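Local coordinates for Hpy188I (Helicobacter pylori, PDB 3OQG), which cleaves DNA as a restriction endonuclease of the GIY-YIG nuclease family, probably as a dimer and with a metal ion, on a pseudopalindromic site, at residues Tyr40-Glu54 and Gln120-Phe134. Sequence-based numbering, arbitrary orientation.
Sequences YFNLLCELVPNNSLE and QSLLKINKIVQVYAF
F41 and F134 meet at one end of the paired strands 42-50 and 129-134: CB of F134 sits over the centre of the F41 ring, a CH-pi contact 3.5 Å from its centroid, while the two rings lie oblique, planes at 41°. F134 turns its ring away from its own N (chi1 164°), which leaves CB on F41 and brings CD1 beside Y40 CB; F144 of the second subunit meets both F134 and Y40. On the sheet face of L43, E46, Q130 and Y132, CD1 of L43 lies over one face of the Y132 ring, again CH-pi. Further along, E46 and Q130 run side by side; Q130, bent at chi2 (70°), gives NE2 to the anti side of E46 OE2 at 2.9 Å, and N59 binds OE1. On the face of C45, L47 and V131, C45 SG touches V131 CB, and L47 CG presses on V131 CG2 at 3.7 Å. L44 N and C45 N both bond V131 O, the second weakly, in a classic beta bulge, where L44 CD2 meets A133 CB. Near the end of strand 42-50, P49 CB packs on L123 CD2; beyond it, N51 ND2 donates to L123 O (2.8 Å, nearly straight). Earlier in helix 113-125, Q120 NE2, also bonded to G101 O, reaches the anti lone pair of E54 OE2, which V103 N also binds. This bulged antiparallel pair belongs to the five-stranded sheet of the GIY-YIG nuclease domain, with 129-134 its central strand.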
loop_
_atom_site.group_PDB
_atom_site.type_symbol
_atom_site.label_atom_id
_atom_site.label_comp_id
_atom_site.label_asym_id
_atom_site.label_seq_id
_atom_site.Cartn_x
_atom_site.Cartn_y
_atom_site.Cartn_z
ATOM N N TYR A 40 -19.187 16.243 6.858
ATOM C CA TYR A 40 -17.909 15.905 7.510
ATOM C C TYR A 40 -16.674 16.296 6.687
ATOM O O TYR A 40 -15.578 16.275 7.204
ATOM C CB TYR A 40 -17.807 14.403 7.764
ATOM C CG TYR A 40 -18.792 13.857 8.754
ATOM C CD1 TYR A 40 -18.456 13.734 10.103
ATOM C CD2 TYR A 40 -20.054 13.442 8.347
ATOM C CE1 TYR A 40 -19.361 13.210 11.023
ATOM C CE2 TYR A 40 -20.970 12.925 9.262
ATOM C CZ TYR A 40 -20.614 12.813 10.594
ATOM O OH TYR A 40 -21.517 12.304 11.500
ATOM N N PHE A 41 -16.875 16.611 5.411
ATOM C CA PHE A 41 -15.791 16.933 4.493
ATOM C C PHE A 41 -15.728 18.422 4.229
ATOM O O PHE A 41 -16.765 19.118 4.187
ATOM C CB PHE A 41 -15.986 16.192 3.169
ATOM C CG PHE A 41 -15.604 14.746 3.229
ATOM C CD1 PHE A 41 -14.457 14.287 2.589
ATOM C CD2 PHE A 41 -16.375 13.844 3.957
ATOM C CE1 PHE A 41 -14.085 12.956 2.661
ATOM C CE2 PHE A 41 -16.035 12.529 4.034
ATOM C CZ PHE A 41 -14.884 12.062 3.387
ATOM N N ASN A 42 -14.507 18.911 4.038
ATOM C CA ASN A 42 -14.272 20.304 3.723
ATOM C C ASN A 42 -13.291 20.377 2.539
ATOM O O ASN A 42 -12.364 19.571 2.432
ATOM C CB ASN A 42 -13.682 21.026 4.923
ATOM C CG ASN A 42 -14.548 20.906 6.166
ATOM O OD1 ASN A 42 -14.156 20.265 7.147
ATOM N ND2 ASN A 42 -15.722 21.516 6.129
ATOM N N LEU A 43 -13.509 21.330 1.648
ATOM C CA LEU A 43 -12.585 21.557 0.531
ATOM C C LEU A 43 -11.157 21.756 1.037
ATOM O O LEU A 43 -10.898 22.602 1.910
ATOM C CB LEU A 43 -13.021 22.805 -0.259
ATOM C CG LEU A 43 -12.237 23.131 -1.520
ATOM C CD1 LEU A 43 -12.355 22.008 -2.546
ATOM C CD2 LEU A 43 -12.788 24.426 -2.071
ATOM N N LEU A 44 -10.238 20.981 0.473
ATOM C CA LEU A 44 -8.842 20.975 0.921
ATOM C C LEU A 44 -7.908 21.652 -0.070
ATOM O O LEU A 44 -7.066 22.450 0.321
ATOM C CB LEU A 44 -8.392 19.529 1.184
ATOM C CG LEU A 44 -6.936 19.340 1.619
ATOM C CD1 LEU A 44 -6.619 20.079 2.913
ATOM C CD2 LEU A 44 -6.600 17.834 1.714
ATOM N N CYS A 45 -8.053 21.328 -1.354
ATOM C CA CYS A 45 -7.183 21.855 -2.397
ATOM C C CYS A 45 -7.793 21.513 -3.741
ATOM O O CYS A 45 -8.838 20.856 -3.811
ATOM C CB CYS A 45 -5.774 21.249 -2.297
ATOM S SG CYS A 45 -5.645 19.466 -2.507
ATOM N N GLU A 46 -7.148 21.973 -4.797
ATOM C CA GLU A 46 -7.498 21.586 -6.150
ATOM C C GLU A 46 -6.253 21.026 -6.785
ATOM O O GLU A 46 -5.120 21.440 -6.446
ATOM C CB GLU A 46 -7.981 22.777 -6.971
ATOM C CG GLU A 46 -9.354 23.210 -6.652
ATOM C CD GLU A 46 -9.711 24.494 -7.318
ATOM O OE1 GLU A 46 -8.899 25.462 -7.212
ATOM O OE2 GLU A 46 -10.800 24.540 -7.940
ATOM N N LEU A 47 -6.473 20.098 -7.711
ATOM C CA LEU A 47 -5.410 19.544 -8.551
ATOM C C LEU A 47 -5.552 20.102 -9.969
ATOM O O LEU A 47 -6.635 20.048 -10.568
ATOM C CB LEU A 47 -5.488 18.015 -8.604
ATOM C CG LEU A 47 -5.613 17.302 -7.243
ATOM C CD1 LEU A 47 -5.647 15.771 -7.391
ATOM C CD2 LEU A 47 -4.500 17.776 -6.291
ATOM N N VAL A 48 -4.452 20.632 -10.478
ATOM C CA VAL A 48 -4.426 21.242 -11.798
ATOM C C VAL A 48 -3.597 20.402 -12.763
ATOM O O VAL A 48 -2.375 20.266 -12.568
ATOM C CB VAL A 48 -3.810 22.643 -11.728
ATOM C CG1 VAL A 48 -3.888 23.286 -13.095
ATOM C CG2 VAL A 48 -4.495 23.496 -10.649
ATOM N N PRO A 49 -4.238 19.814 -13.798
ATOM C CA PRO A 49 -3.467 19.026 -14.754
ATOM C C PRO A 49 -2.487 19.872 -15.510
ATOM O O PRO A 49 -2.820 20.994 -15.946
ATOM C CB PRO A 49 -4.538 18.491 -15.722
ATOM C CG PRO A 49 -5.749 18.519 -14.944
ATOM C CD PRO A 49 -5.678 19.743 -14.119
ATOM N N ASN A 50 -1.274 19.343 -15.622
ATOM C CA ASN A 50 -0.248 19.922 -16.435
ATOM C C ASN A 50 0.231 18.858 -17.434
ATOM O O ASN A 50 1.142 18.080 -17.151
ATOM C CB ASN A 50 0.884 20.444 -15.564
ATOM C CG ASN A 50 1.911 21.226 -16.365
ATOM O OD1 ASN A 50 2.092 20.988 -17.579
ATOM N ND2 ASN A 50 2.631 22.108 -15.690
ATOM N N ASN A 51 -0.430 18.811 -18.586
ATOM C CA ASN A 51 -0.144 17.782 -19.592
ATOM C C ASN A 51 1.277 17.802 -20.113
ATOM O O ASN A 51 1.902 16.741 -20.279
ATOM C CB ASN A 51 -1.167 17.838 -20.736
ATOM C CG ASN A 51 -2.343 16.935 -20.481
ATOM O OD1 ASN A 51 -2.242 15.720 -20.692
ATOM N ND2 ASN A 51 -3.451 17.502 -19.980
ATOM N N SER A 52 1.833 18.984 -20.370
ATOM C CA SER A 52 3.187 19.049 -20.895
ATOM C C SER A 52 4.172 18.378 -19.949
ATOM O O SER A 52 5.110 17.712 -20.398
ATOM C CB SER A 52 3.621 20.489 -21.144
ATOM O OG SER A 52 4.930 20.501 -21.695
ATOM N N LEU A 53 3.955 18.531 -18.648
ATOM C CA LEU A 53 4.861 17.949 -17.662
ATOM C C LEU A 53 4.369 16.607 -17.095
ATOM O O LEU A 53 5.015 16.032 -16.224
ATOM C CB LEU A 53 5.108 18.945 -16.532
ATOM C CG LEU A 53 5.809 20.243 -16.979
ATOM C CD1 LEU A 53 6.310 20.924 -15.753
ATOM C CD2 LEU A 53 6.945 20.026 -17.979
ATOM N N GLU A 54 3.239 16.127 -17.606
ATOM C CA GLU A 54 2.645 14.824 -17.231
ATOM C C GLU A 54 2.511 14.697 -15.724
ATOM O O GLU A 54 2.961 13.725 -15.115
ATOM C CB GLU A 54 3.432 13.645 -17.807
ATOM C CG GLU A 54 2.645 12.325 -17.775
ATOM C CD GLU A 54 3.393 11.175 -18.394
ATOM O OE1 GLU A 54 4.606 11.326 -18.716
ATOM O OE2 GLU A 54 2.760 10.120 -18.578
ATOM N N GLN A 120 -3.407 9.482 -15.652
ATOM C CA GLN A 120 -3.648 9.559 -17.098
ATOM C C GLN A 120 -5.081 10.005 -17.367
ATOM O O GLN A 120 -5.320 10.790 -18.293
ATOM C CB GLN A 120 -3.336 8.257 -17.817
ATOM C CG GLN A 120 -1.867 7.841 -17.750
ATOM C CD GLN A 120 -0.930 8.922 -18.228
ATOM O OE1 GLN A 120 -1.181 9.586 -19.257
ATOM N NE2 GLN A 120 0.171 9.103 -17.506
ATOM N N SER A 121 -6.018 9.529 -16.552
ATOM C CA SER A 121 -7.429 9.935 -16.706
ATOM C C SER A 121 -7.606 11.416 -16.409
ATOM O O SER A 121 -8.260 12.131 -17.168
ATOM C CB SER A 121 -8.353 9.106 -15.807
ATOM O OG SER A 121 -8.423 7.757 -16.266
ATOM N N LEU A 122 -7.016 11.885 -15.315
ATOM C CA LEU A 122 -7.107 13.305 -14.971
ATOM C C LEU A 122 -6.427 14.212 -16.000
ATOM O O LEU A 122 -6.930 15.294 -16.299
ATOM C CB LEU A 122 -6.565 13.551 -13.557
ATOM C CG LEU A 122 -7.315 12.878 -12.399
ATOM C CD1 LEU A 122 -6.823 13.368 -11.026
ATOM C CD2 LEU A 122 -8.828 12.962 -12.461
ATOM N N LEU A 123 -5.281 13.790 -16.530
ATOM C CA LEU A 123 -4.604 14.556 -17.573
ATOM C C LEU A 123 -5.455 14.642 -18.848
ATOM O O LEU A 123 -5.535 15.693 -19.498
ATOM C CB LEU A 123 -3.212 13.942 -17.880
ATOM C CG LEU A 123 -2.113 14.096 -16.824
ATOM C CD1 LEU A 123 -0.822 13.386 -17.301
ATOM C CD2 LEU A 123 -1.863 15.562 -16.451
ATOM N N LYS A 124 -6.082 13.528 -19.221
ATOM C CA LYS A 124 -6.881 13.450 -20.452
ATOM C C LYS A 124 -8.172 14.244 -20.353
ATOM O O LYS A 124 -8.551 14.957 -21.297
ATOM C CB LYS A 124 -7.163 11.992 -20.808
ATOM C CG LYS A 124 -7.883 11.743 -22.108
ATOM C CD LYS A 124 -7.085 12.145 -23.355
ATOM C CE LYS A 124 -7.889 11.896 -24.644
ATOM N NZ LYS A 124 -9.086 12.809 -24.765
ATOM N N ILE A 125 -8.852 14.123 -19.214
ATOM C CA ILE A 125 -10.078 14.884 -18.960
ATOM C C ILE A 125 -9.720 16.371 -18.922
ATOM O O ILE A 125 -10.457 17.232 -19.428
ATOM C CB ILE A 125 -10.712 14.446 -17.643
ATOM C CG1 ILE A 125 -11.264 13.004 -17.755
ATOM C CG2 ILE A 125 -11.793 15.449 -17.189
ATOM C CD1 ILE A 125 -11.651 12.417 -16.403
ATOM N N ASN A 126 -8.552 16.646 -18.347
ATOM C CA ASN A 126 -7.927 17.971 -18.398
ATOM C C ASN A 126 -8.811 19.057 -17.788
ATOM O O ASN A 126 -8.919 20.195 -18.304
ATOM C CB ASN A 126 -7.504 18.297 -19.824
ATOM C CG ASN A 126 -6.456 19.393 -19.897
ATOM O OD1 ASN A 126 -5.694 19.633 -18.947
ATOM N ND2 ASN A 126 -6.389 20.050 -21.054
ATOM N N LYS A 127 -9.399 18.710 -16.641
ATOM C CA LYS A 127 -10.121 19.665 -15.823
ATOM C C LYS A 127 -9.492 19.778 -14.441
ATOM O O LYS A 127 -8.851 18.845 -13.945
ATOM C CB LYS A 127 -11.585 19.243 -15.652
ATOM C CG LYS A 127 -12.376 19.071 -16.938
ATOM C CD LYS A 127 -12.540 20.365 -17.697
ATOM C CE LYS A 127 -13.264 20.166 -19.028
ATOM N NZ LYS A 127 -13.525 21.488 -19.689
ATOM N N ILE A 128 -9.680 20.937 -13.819
ATOM C CA ILE A 128 -9.229 21.130 -12.443
ATOM C C ILE A 128 -10.101 20.228 -11.553
ATOM O O ILE A 128 -11.320 20.080 -11.783
ATOM C CB ILE A 128 -9.280 22.611 -12.044
ATOM C CG1 ILE A 128 -8.189 23.391 -12.810
ATOM C CG2 ILE A 128 -9.070 22.751 -10.586
ATOM C CD1 ILE A 128 -8.361 24.894 -12.772
ATOM N N VAL A 129 -9.457 19.564 -10.597
ATOM C CA VAL A 129 -10.120 18.634 -9.705
ATOM C C VAL A 129 -10.234 19.249 -8.329
ATOM O O VAL A 129 -9.236 19.690 -7.763
ATOM C CB VAL A 129 -9.300 17.324 -9.577
ATOM C CG1 VAL A 129 -9.987 16.341 -8.692
ATOM C CG2 VAL A 129 -8.999 16.748 -10.943
ATOM N N GLN A 130 -11.439 19.287 -7.775
ATOM C CA GLN A 130 -11.611 19.698 -6.402
ATOM C C GLN A 130 -11.374 18.499 -5.490
ATOM O O GLN A 130 -11.911 17.386 -5.741
ATOM C CB GLN A 130 -12.990 20.318 -6.170
ATOM C CG GLN A 130 -13.180 21.684 -6.826
ATOM C CD GLN A 130 -13.262 21.634 -8.344
ATOM O OE1 GLN A 130 -14.049 20.872 -8.893
ATOM N NE2 GLN A 130 -12.431 22.418 -9.027
ATOM N N VAL A 131 -10.629 18.733 -4.408
ATOM C CA VAL A 131 -10.335 17.710 -3.424
ATOM C C VAL A 131 -10.975 18.099 -2.092
ATOM O O VAL A 131 -10.596 19.087 -1.496
ATOM C CB VAL A 131 -8.841 17.484 -3.200
ATOM C CG1 VAL A 131 -8.615 16.280 -2.256
ATOM C CG2 VAL A 131 -8.124 17.266 -4.546
ATOM N N TYR A 132 -11.959 17.319 -1.680
ATOM C CA TYR A 132 -12.596 17.464 -0.364
ATOM C C TYR A 132 -12.026 16.428 0.580
ATOM O O TYR A 132 -11.708 15.302 0.163
ATOM C CB TYR A 132 -14.119 17.313 -0.481
ATOM C CG TYR A 132 -14.816 18.350 -1.325
ATOM C CD1 TYR A 132 -15.408 19.480 -0.746
ATOM C CD2 TYR A 132 -14.940 18.198 -2.695
ATOM C CE1 TYR A 132 -16.074 20.436 -1.521
ATOM C CE2 TYR A 132 -15.565 19.172 -3.470
ATOM C CZ TYR A 132 -16.152 20.277 -2.873
ATOM O OH TYR A 132 -16.820 21.205 -3.646
ATOM N N ALA A 133 -11.876 16.799 1.848
ATOM C CA ALA A 133 -11.183 15.925 2.799
ATOM C C ALA A 133 -11.858 15.856 4.144
ATOM O O ALA A 133 -12.494 16.821 4.592
ATOM C CB ALA A 133 -9.762 16.389 2.999
ATOM N N PHE A 134 -11.624 14.728 4.805
ATOM C CA PHE A 134 -12.055 14.468 6.175
ATOM C C PHE A 134 -10.858 13.909 6.906
ATOM O O PHE A 134 -10.243 12.951 6.410
ATOM C CB PHE A 134 -13.166 13.433 6.152
ATOM C CG PHE A 134 -13.435 12.803 7.495
ATOM C CD1 PHE A 134 -13.860 13.573 8.559
ATOM C CD2 PHE A 134 -13.260 11.432 7.684
ATOM C CE1 PHE A 134 -14.104 12.998 9.807
ATOM C CE2 PHE A 134 -13.510 10.857 8.926
ATOM C CZ PHE A 134 -13.931 11.644 9.984
HETATM O O HOH W 1 -11.541 18.794 6.600
HETATM O O HOH W 2 0.417 11.101 -20.850
#